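Local coordinates for ABC transporter binding protein AcbH (Actinoplanes, PDB 3OO8) that serves as the extracellular solute receptor of an ABC transporter, binding beta-D-galactopyranose with an exclusive preference, at residues Y132-V144 and E328-L341. The protein carries 2 engineered substitutions. Residues are numbered along the deposited sequence; the frame is centred on the assembly and turned at random.
Sequences YYLVPLYNYPWVV and EAAFLKTDHWDVGL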
ATOM      1  N   TYR A 132     -14.045  14.501  -3.945  1.00 15.30           N
ATOM      2  CA  TYR A 132     -13.458  13.277  -4.507  1.00 12.61           C
ATOM      3  C   TYR A 132     -12.629  13.605  -5.752  1.00 13.87           C
ATOM      4  O   TYR A 132     -13.021  14.437  -6.554  1.00 13.50           O
ATOM      5  CB  TYR A 132     -14.581  12.343  -4.950  1.00 13.81           C
ATOM      6  CG  TYR A 132     -15.305  11.648  -3.823  1.00 11.17           C
ATOM      7  CD1 TYR A 132     -14.738  10.536  -3.193  1.00 11.24           C
ATOM      8  CD2 TYR A 132     -16.553  12.079  -3.382  1.00 13.46           C
ATOM      9  CE1 TYR A 132     -15.380   9.896  -2.153  1.00 12.48           C
ATOM     10  CE2 TYR A 132     -17.207  11.421  -2.332  1.00 13.00           C
ATOM     11  CZ  TYR A 132     -16.615  10.324  -1.726  1.00 14.74           C
ATOM     12  OH  TYR A 132     -17.245   9.629  -0.720  1.00 17.17           O
ATOM     13  N   TYR A 133     -11.483  12.939  -5.925  1.00 11.44           N
ATOM     14  CA  TYR A 133     -10.600  13.142  -7.076  1.00  9.40           C
ATOM     15  C   TYR A 133     -10.159  11.831  -7.734  1.00 12.80           C
ATOM     16  O   TYR A 133      -9.666  11.832  -8.861  1.00 13.41           O
ATOM     17  CB  TYR A 133      -9.369  14.001  -6.701  1.00 10.36           C
ATOM     18  CG  TYR A 133      -9.745  15.426  -6.356  1.00 10.78           C
ATOM     19  CD1 TYR A 133      -9.925  16.348  -7.359  1.00 14.97           C
ATOM     20  CD2 TYR A 133      -9.894  15.815  -5.015  1.00 12.80           C
ATOM     21  CE1 TYR A 133     -10.269  17.675  -7.061  1.00 12.34           C
ATOM     22  CE2 TYR A 133     -10.243  17.125  -4.709  1.00 13.87           C
ATOM     23  CZ  TYR A 133     -10.420  18.029  -5.739  1.00 15.09           C
ATOM     24  OH  TYR A 133     -10.740  19.342  -5.434  1.00 16.81           O
ATOM     25  N   LEU A 134     -10.325  10.730  -7.006  1.00 11.09           N
ATOM     26  CA  LEU A 134      -9.863   9.428  -7.480  1.00 11.97           C
ATOM     27  C   LEU A 134     -11.011   8.428  -7.550  1.00  9.69           C
ATOM     28  O   LEU A 134     -11.896   8.432  -6.680  1.00  9.99           O
ATOM     29  CB  LEU A 134      -8.832   8.871  -6.483  1.00  9.44           C
ATOM     30  CG  LEU A 134      -8.077   7.565  -6.861  1.00 10.71           C
ATOM     31  CD1 LEU A 134      -6.821   7.889  -7.669  1.00 12.19           C
ATOM     32  CD2 LEU A 134      -7.743   6.703  -5.638  1.00 12.10           C
ATOM     33  N   VAL A 135     -10.950   7.519  -8.537  1.00 10.40           N
ATOM     34  CA  VAL A 135     -11.765   6.293  -8.464  1.00  8.58           C
ATOM     35  C   VAL A 135     -10.795   5.137  -8.260  1.00  8.55           C
ATOM     36  O   VAL A 135      -9.960   4.916  -9.135  1.00  9.83           O
ATOM     37  CB  VAL A 135     -12.536   5.971  -9.730  1.00  9.00           C
ATOM     38  CG1 VAL A 135     -13.239   4.611  -9.530  1.00  9.48           C
ATOM     39  CG2 VAL A 135     -13.587   7.044  -9.993  1.00 11.30           C
ATOM     40  N   PRO A 136     -10.888   4.449  -7.121  1.00  8.82           N
ATOM     41  CA  PRO A 136      -9.884   3.380  -6.911  1.00  8.23           C
ATOM     42  C   PRO A 136     -10.293   2.094  -7.600  1.00  9.94           C
ATOM     43  O   PRO A 136     -11.482   1.900  -7.898  1.00 11.40           O
ATOM     44  CB  PRO A 136      -9.938   3.186  -5.388  1.00  9.24           C
ATOM     45  CG  PRO A 136     -11.315   3.482  -5.004  1.00 12.56           C
ATOM     46  CD  PRO A 136     -11.779   4.581  -5.948  1.00  8.47           C
ATOM     47  N   LEU A 137      -9.322   1.207  -7.817  1.00  9.04           N
ATOM     48  CA  LEU A 137      -9.585  -0.065  -8.510  1.00 10.29           C
ATOM     49  C   LEU A 137      -9.201  -1.266  -7.658  1.00  8.83           C
ATOM     50  O   LEU A 137     -10.015  -2.178  -7.496  1.00  9.92           O
ATOM     51  CB  LEU A 137      -8.854  -0.123  -9.873  1.00  8.32           C
ATOM     52  CG  LEU A 137      -9.378  -1.254 -10.774  1.00 12.27           C
ATOM     53  CD1 LEU A 137     -10.836  -1.019 -11.196  1.00 11.85           C
ATOM     54  CD2 LEU A 137      -8.449  -1.364 -11.994  1.00 10.95           C
ATOM     55  N   TYR A 138      -7.979  -1.293  -7.109  1.00  9.74           N
ATOM     56  CA  TYR A 138      -7.506  -2.457  -6.352  1.00  9.35           C
ATOM     57  C   TYR A 138      -6.401  -2.033  -5.378  1.00 10.70           C
ATOM     58  O   TYR A 138      -5.804  -0.963  -5.515  1.00  9.20           O
ATOM     59  CB  TYR A 138      -6.940  -3.575  -7.270  1.00  9.33           C
ATOM     60  CG  TYR A 138      -5.851  -3.048  -8.181  1.00  8.58           C
ATOM     61  CD1 TYR A 138      -4.551  -2.844  -7.690  1.00  7.05           C
ATOM     62  CD2 TYR A 138      -6.146  -2.644  -9.492  1.00  9.43           C
ATOM     63  CE1 TYR A 138      -3.547  -2.257  -8.498  1.00  9.27           C
ATOM     64  CE2 TYR A 138      -5.172  -2.030 -10.292  1.00  9.99           C
ATOM     65  CZ  TYR A 138      -3.889  -1.855  -9.791  1.00 10.39           C
ATOM     66  OH  TYR A 138      -2.957  -1.256 -10.596  1.00 10.52           O
ATOM     67  N   ASN A 139      -6.157  -2.897  -4.408  1.00 10.11           N
ATOM     68  CA  ASN A 139      -5.034  -2.748  -3.470  1.00 10.22           C
ATOM     69  C   ASN A 139      -4.492  -4.113  -3.054  1.00  8.90           C
ATOM     70  O   ASN A 139      -4.989  -5.145  -3.525  1.00  9.19           O
ATOM     71  CB  ASN A 139      -5.347  -1.787  -2.304  1.00  8.34           C
ATOM     72  CG  ASN A 139      -6.603  -2.148  -1.529  1.00 12.43           C
ATOM     73  OD1 ASN A 139      -7.051  -3.301  -1.518  1.00 11.01           O
ATOM     74  ND2 ASN A 139      -7.172  -1.142  -0.847  1.00 10.17           N
ATOM     75  N   TYR A 140      -3.505  -4.143  -2.149  1.00  9.42           N
ATOM     76  CA  TYR A 140      -2.988  -5.423  -1.612  1.00  9.40           C
ATOM     77  C   TYR A 140      -2.438  -5.103  -0.228  1.00 10.87           C
ATOM     78  O   TYR A 140      -2.057  -3.973   0.035  1.00 10.15           O
ATOM     79  CB  TYR A 140      -1.896  -6.017  -2.510  1.00  8.52           C
ATOM     80  CG  TYR A 140      -0.658  -5.172  -2.529  1.00  8.77           C
ATOM     81  CD1 TYR A 140       0.351  -5.381  -1.588  1.00 14.32           C
ATOM     82  CD2 TYR A 140      -0.504  -4.163  -3.472  1.00 11.24           C
ATOM     83  CE1 TYR A 140       1.488  -4.575  -1.598  1.00 14.12           C
ATOM     84  CE2 TYR A 140       0.625  -3.370  -3.476  1.00 16.52           C
ATOM     85  CZ  TYR A 140       1.600  -3.592  -2.541  1.00 15.03           C
ATOM     86  OH  TYR A 140       2.759  -2.817  -2.501  1.00 26.46           O
ATOM     87  N   PRO A 141      -2.347  -6.118   0.632  1.00  8.58           N
ATOM     88  CA  PRO A 141      -2.009  -5.869   2.039  1.00  9.13           C
ATOM     89  C   PRO A 141      -0.553  -6.068   2.440  1.00  9.69           C
ATOM     90  O   PRO A 141       0.180  -6.835   1.814  1.00 10.78           O
ATOM     91  CB  PRO A 141      -2.863  -6.914   2.758  1.00 10.30           C
ATOM     92  CG  PRO A 141      -2.772  -8.120   1.789  1.00 11.65           C
ATOM     93  CD  PRO A 141      -2.842  -7.495   0.402  1.00 10.15           C
ATOM     94  N   TRP A 142      -0.170  -5.340   3.489  1.00  9.76           N
ATOM     95  CA  TRP A 142       1.116  -5.523   4.189  1.00  9.04           C
ATOM     96  C   TRP A 142       0.751  -6.184   5.512  1.00 10.17           C
ATOM     97  O   TRP A 142       0.191  -5.551   6.399  1.00  9.53           O
ATOM     98  CB  TRP A 142       1.794  -4.172   4.430  1.00  7.60           C
ATOM     99  CG  TRP A 142       2.653  -3.754   3.280  1.00  8.86           C
ATOM    100  CD1 TRP A 142       2.249  -3.388   2.008  1.00 10.88           C
ATOM    101  CD2 TRP A 142       4.078  -3.684   3.290  1.00  9.22           C
ATOM    102  NE1 TRP A 142       3.359  -3.075   1.237  1.00 12.39           N
ATOM    103  CE2 TRP A 142       4.485  -3.292   1.993  1.00 10.55           C
ATOM    104  CE3 TRP A 142       5.049  -3.917   4.275  1.00 13.84           C
ATOM    105  CZ2 TRP A 142       5.831  -3.082   1.669  1.00 11.90           C
ATOM    106  CZ3 TRP A 142       6.407  -3.740   3.929  1.00 10.90           C
ATOM    107  CH2 TRP A 142       6.765  -3.345   2.646  1.00 12.19           C
ATOM    108  N   VAL A 143       1.139  -7.460   5.652  1.00  8.73           N
ATOM    109  CA  VAL A 143       0.662  -8.308   6.745  1.00  9.03           C
ATOM    110  C   VAL A 143       1.773  -9.321   7.061  1.00  8.71           C
ATOM    111  O   VAL A 143       2.794  -9.328   6.397  1.00 11.55           O
ATOM    112  CB  VAL A 143      -0.639  -9.101   6.314  1.00  9.13           C
ATOM    113  CG1 VAL A 143      -1.857  -8.165   6.301  1.00  9.86           C
ATOM    114  CG2 VAL A 143      -0.503  -9.684   4.919  1.00 10.51           C
ATOM    115  N   VAL A 144       1.583 -10.121   8.113  1.00  7.85           N
ATOM    116  CA  VAL A 144       2.624 -11.073   8.579  1.00  8.60           C
ATOM    117  C   VAL A 144       2.299 -12.461   8.024  1.00  9.32           C
ATOM    118  O   VAL A 144       1.270 -13.074   8.355  1.00 10.15           O
ATOM    119  CB  VAL A 144       2.596 -11.200  10.134  1.00  8.01           C
ATOM    120  CG1 VAL A 144       3.744 -12.109  10.561  1.00 10.31           C
ATOM    121  CG2 VAL A 144       2.686  -9.845  10.859  1.00  9.55           C
ATOM    122  N   GLU A 328     -13.651  -4.213 -11.678  1.00 10.58           N
ATOM    123  CA  GLU A 328     -12.526  -4.739 -10.893  1.00  9.00           C
ATOM    124  C   GLU A 328     -12.292  -6.195 -11.189  1.00 11.19           C
ATOM    125  O   GLU A 328     -11.136  -6.613 -11.337  1.00 10.12           O
ATOM    126  CB  GLU A 328     -12.776  -4.530  -9.385  1.00  9.05           C
ATOM    127  CG  GLU A 328     -12.969  -3.056  -9.022  1.00 10.15           C
ATOM    128  CD  GLU A 328     -13.368  -2.847  -7.565  1.00 11.65           C
ATOM    129  OE1 GLU A 328     -13.449  -3.816  -6.808  1.00 11.75           O
ATOM    130  OE2 GLU A 328     -13.606  -1.683  -7.155  1.00  9.95           O
ATOM    131  N   ALA A 329     -13.363  -6.995 -11.249  1.00 10.96           N
ATOM    132  CA  ALA A 329     -13.165  -8.426 -11.504  1.00 11.10           C
ATOM    133  C   ALA A 329     -12.539  -8.672 -12.877  1.00 11.40           C
ATOM    134  O   ALA A 329     -11.656  -9.514 -12.994  1.00 13.00           O
ATOM    135  CB  ALA A 329     -14.470  -9.185 -11.383  1.00 12.03           C
ATOM    136  N   ALA A 330     -12.980  -7.911 -13.876  1.00 13.55           N
ATOM    137  CA  ALA A 330     -12.442  -8.041 -15.243  1.00 13.52           C
ATOM    138  C   ALA A 330     -10.944  -7.730 -15.281  1.00 13.45           C
ATOM    139  O   ALA A 330     -10.137  -8.540 -15.734  1.00 13.92           O
ATOM    140  CB  ALA A 330     -13.195  -7.158 -16.186  1.00 14.53           C
ATOM    141  N   PHE A 331     -10.552  -6.578 -14.742  1.00 13.19           N
ATOM    142  CA  PHE A 331      -9.132  -6.200 -14.748  1.00 11.43           C
ATOM    143  C   PHE A 331      -8.260  -7.205 -14.001  1.00 12.27           C
ATOM    144  O   PHE A 331      -7.094  -7.479 -14.350  1.00 12.48           O
ATOM    145  CB  PHE A 331      -8.952  -4.809 -14.118  1.00 10.89           C
ATOM    146  CG  PHE A 331      -7.539  -4.354 -14.113  1.00 13.24           C
ATOM    147  CD1 PHE A 331      -6.991  -3.802 -15.259  1.00 13.60           C
ATOM    148  CD2 PHE A 331      -6.722  -4.509 -12.982  1.00 10.13           C
ATOM    149  CE1 PHE A 331      -5.665  -3.387 -15.276  1.00 12.06           C
ATOM    150  CE2 PHE A 331      -5.418  -4.093 -13.012  1.00 11.05           C
ATOM    151  CZ  PHE A 331      -4.880  -3.534 -14.152  1.00 13.80           C
ATOM    152  N   LEU A 332      -8.809  -7.741 -12.904  1.00 11.59           N
ATOM    153  CA  LEU A 332      -8.023  -8.606 -12.033  1.00 10.51           C
ATOM    154  C   LEU A 332      -7.952 -10.093 -12.417  1.00 13.80           C
ATOM    155  O   LEU A 332      -7.267 -10.863 -11.756  1.00 13.92           O
ATOM    156  CB  LEU A 332      -8.496  -8.461 -10.571  1.00 12.39           C
ATOM    157  CG  LEU A 332      -8.280  -7.042  -9.999  1.00 10.72           C
ATOM    158  CD1 LEU A 332      -9.014  -6.990  -8.656  1.00 11.46           C
ATOM    159  CD2 LEU A 332      -6.789  -6.789  -9.794  1.00 13.63           C
ATOM    160  N   LYS A 333      -8.604 -10.481 -13.510  1.00 13.76           N
ATOM    161  CA  LYS A 333      -8.601 -11.909 -13.904  1.00 13.38           C
ATOM    162  C   LYS A 333      -7.214 -12.542 -13.896  1.00 14.57           C
ATOM    163  O   LYS A 333      -7.040 -13.674 -13.415  1.00 16.43           O
ATOM    164  CB  LYS A 333      -9.232 -12.078 -15.295  1.00 15.36           C
ATOM    165  CG  LYS A 333     -10.726 -11.865 -15.329  1.00 18.84           C
ATOM    166  CD  LYS A 333     -11.280 -12.273 -16.721  1.00 21.35           C
ATOM    167  CE  LYS A 333     -10.655 -11.428 -17.847  1.00 24.97           C
ATOM    168  NZ  LYS A 333     -11.169 -10.019 -17.998  1.00 20.36           N
ATOM    169  N   THR A 334      -6.228 -11.825 -14.430  1.00 12.49           N
ATOM    170  CA  THR A 334      -4.873 -12.353 -14.531  1.00 13.59           C
ATOM    171  C   THR A 334      -3.919 -11.798 -13.465  1.00 13.99           C
ATOM    172  O   THR A 334      -2.724 -12.038 -13.547  1.00 18.10           O
ATOM    173  CB  THR A 334      -4.243 -12.045 -15.912  1.00 13.88           C
ATOM    174  OG1 THR A 334      -4.175 -10.622 -16.136  1.00 17.38           O
ATOM    175  CG2 THR A 334      -5.029 -12.689 -17.039  1.00 14.91           C
ATOM    176  N   ASP A 335      -4.447 -11.092 -12.472  1.00 13.84           N
ATOM    177  CA  ASP A 335      -3.642 -10.510 -11.396  1.00 13.11           C
ATOM    178  C   ASP A 335      -3.820 -11.422 -10.179  1.00 13.77           C
ATOM    179  O   ASP A 335      -4.932 -11.589  -9.698  1.00 14.91           O
ATOM    180  CB  ASP A 335      -4.180  -9.109 -11.078  1.00 13.04           C
ATOM    181  CG  ASP A 335      -3.319  -8.340 -10.044  1.00 14.94           C
ATOM    182  OD1 ASP A 335      -2.840  -8.940  -9.056  1.00 13.55           O
ATOM    183  OD2 ASP A 335      -3.173  -7.103 -10.201  1.00 16.44           O
ATOM    184  N   HIS A 336      -2.737 -12.005  -9.684  1.00 16.24           N
ATOM    185  CA  HIS A 336      -2.860 -12.963  -8.606  1.00 16.77           C
ATOM    186  C   HIS A 336      -2.792 -12.433  -7.183  1.00 15.34           C
ATOM    187  O   HIS A 336      -2.993 -13.208  -6.251  1.00 14.80           O
ATOM    188  CB  HIS A 336      -1.814 -14.069  -8.781  1.00 17.52           C
ATOM    189  CG  HIS A 336      -1.926 -14.794 -10.087  1.00 26.61           C
ATOM    190  ND1 HIS A 336      -3.069 -15.465 -10.465  1.00 33.13           N
ATOM    191  CD2 HIS A 336      -1.042 -14.949 -11.102  1.00 30.17           C
ATOM    192  CE1 HIS A 336      -2.885 -16.001 -11.660  1.00 37.07           C
ATOM    193  NE2 HIS A 336      -1.664 -15.705 -12.066  1.00 35.36           N
ATOM    194  N   TRP A 337      -2.520 -11.137  -6.996  1.00 13.24           N
ATOM    195  CA  TRP A 337      -2.321 -10.612  -5.633  1.00 12.25           C
ATOM    196  C   TRP A 337      -3.201  -9.417  -5.286  1.00 10.08           C
ATOM    197  O   TRP A 337      -3.671  -9.315  -4.166  1.00 12.25           O
ATOM    198  CB  TRP A 337      -0.847 -10.305  -5.337  1.00 13.25           C
ATOM    199  CG  TRP A 337      -0.006 -11.456  -5.793  1.00 12.17           C
ATOM    200  CD1 TRP A 337       0.857 -11.445  -6.842  1.00 15.56           C
ATOM    201  CD2 TRP A 337      -0.048 -12.813  -5.312  1.00 16.32           C
ATOM    202  NE1 TRP A 337       1.393 -12.705  -7.028  1.00 18.72           N
ATOM    203  CE2 TRP A 337       0.852 -13.560  -6.103  1.00 17.67           C
ATOM    204  CE3 TRP A 337      -0.738 -13.460  -4.288  1.00 16.12           C
ATOM    205  CZ2 TRP A 337       1.076 -14.916  -5.892  1.00 16.31           C
ATOM    206  CZ3 TRP A 337      -0.514 -14.826  -4.085  1.00 18.67           C
ATOM    207  CH2 TRP A 337       0.380 -15.526  -4.879  1.00 18.40           C
ATOM    208  N   ASP A 338      -3.372  -8.500  -6.220  1.00 11.43           N
ATOM    209  CA  ASP A 338      -4.235  -7.348  -5.960  1.00 10.38           C
ATOM    210  C   ASP A 338      -5.705  -7.755  -5.824  1.00 12.39           C
ATOM    211  O   ASP A 338      -6.167  -8.730  -6.431  1.00 11.28           O
ATOM    212  CB  ASP A 338      -4.117  -6.355  -7.108  1.00 10.95           C
ATOM    213  CG  ASP A 338      -2.720  -5.772  -7.236  1.00 11.51           C
ATOM    214  OD1 ASP A 338      -2.215  -5.244  -6.234  1.00 14.02           O
ATOM    215  OD2 ASP A 338      -2.134  -5.817  -8.334  1.00 13.60           O
ATOM    216  N   VAL A 339      -6.444  -6.990  -5.034  1.00  8.61           N
ATOM    217  CA  VAL A 339      -7.874  -7.246  -4.842  1.00  8.28           C
ATOM    218  C   VAL A 339      -8.695  -5.965  -4.949  1.00 10.58           C
ATOM    219  O   VAL A 339      -8.279  -4.864  -4.530  1.00 10.72           O
ATOM    220  CB  VAL A 339      -8.180  -7.963  -3.481  1.00  7.62           C
ATOM    221  CG1 VAL A 339      -7.488  -9.355  -3.449  1.00 11.88           C
ATOM    222  CG2 VAL A 339      -7.638  -7.123  -2.304  1.00 10.65           C
ATOM    223  N   GLY A 340      -9.866  -6.131  -5.544  1.00  8.56           N
ATOM    224  CA  GLY A 340     -10.819  -5.025  -5.683  1.00  8.98           C
ATOM    225  C   GLY A 340     -11.303  -4.452  -4.350  1.00 12.05           C
ATOM    226  O   GLY A 340     -11.405  -5.172  -3.351  1.00 11.91           O
ATOM    227  N   LEU A 341     -11.680  -3.172  -4.372  1.00 10.18           N
ATOM    228  CA  LEU A 341     -12.213  -2.506  -3.172  1.00 11.32           C
ATOM    229  C   LEU A 341     -13.732  -2.541  -3.095  1.00 12.66           C
ATOM    230  O   LEU A 341     -14.301  -2.196  -2.050  1.00 12.74           O
ATOM    231  CB  LEU A 341     -11.786  -1.031  -3.078  1.00 11.25           C
ATOM    232  CG  LEU A 341     -10.349  -0.769  -2.642  1.00 13.04           C
ATOM    233  CD1 LEU A 341      -9.349  -1.076  -3.756  1.00 13.14           C
ATOM    234  CD2 LEU A 341     -10.233   0.711  -2.200  1.00 12.03           C
TER
HETATM  235  O   HOH W   1     -13.388   0.263  -8.881  1.00  9.74           O
HETATM  236  O   HOH W   2      -9.630  -4.212  -1.129  1.00 11.27           O
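In this class 2 solute-binding-protein fold, a short antiparallel bridge pairs Asn139 with Val339 where strand 134-147 passes from one lobe toward the other. The pair is of the hydrogen-bonded kind: Asn139 N donates to Val339 O at 2.9 Å, and Val339 N returns a nearly straight bond to Asn139 O at 2.8 Å (166°). The two side chains lie on the same face of the sheet. The Asn139 amide suits this buried spot because its polar ends are used: ND2 bonds to Thr300, while OD1 takes a water that also donates to Gly340 O. Leu341 crosses the amide at about a right angle, its CD1 reaching Asn139 ND2 at 3.6 Å and its CD2 resting on the Pro136 ring.

Toward helix 325-332, aliphatic and aromatic groups pack together beside the carboxylates of Glu328 and Asp338. Leu137, with CG opposite its backbone N (chi1 -165°), turns its branched end back to the helix and has a methyl for each neighbour: CD2 sits over one face of the Phe331 ring, 4.0 Å from the centroid, while CD1 packs on Glu328 CG. Tyr138 suits its place with a flat ring almost parallel to that of Phe331 but slid apart, CD1 3.5 Å from Asp338 CG, and a hydroxyl that bonds to Asp301 and Tyr36. Glu328, buried, turns OE1 to Ala342 N, close to where a side chain on Gly340 would begin, so glycine fits there. Leu137 O is buried with no hydrogen-bond partner in the model and meets the CA-H of Gly340 CA at 3.5 Å.

Beyond the bridge, Tyr140 packs on helix 264-270 close to galactose-binding Gln266, and the strand runs on to galactose-binding Trp142. Helix 352-363 packs on Asn139 and Val339, helix 119-124 on Pro136 and Leu341, and strand 301-304 pairs with Val135 and Leu137.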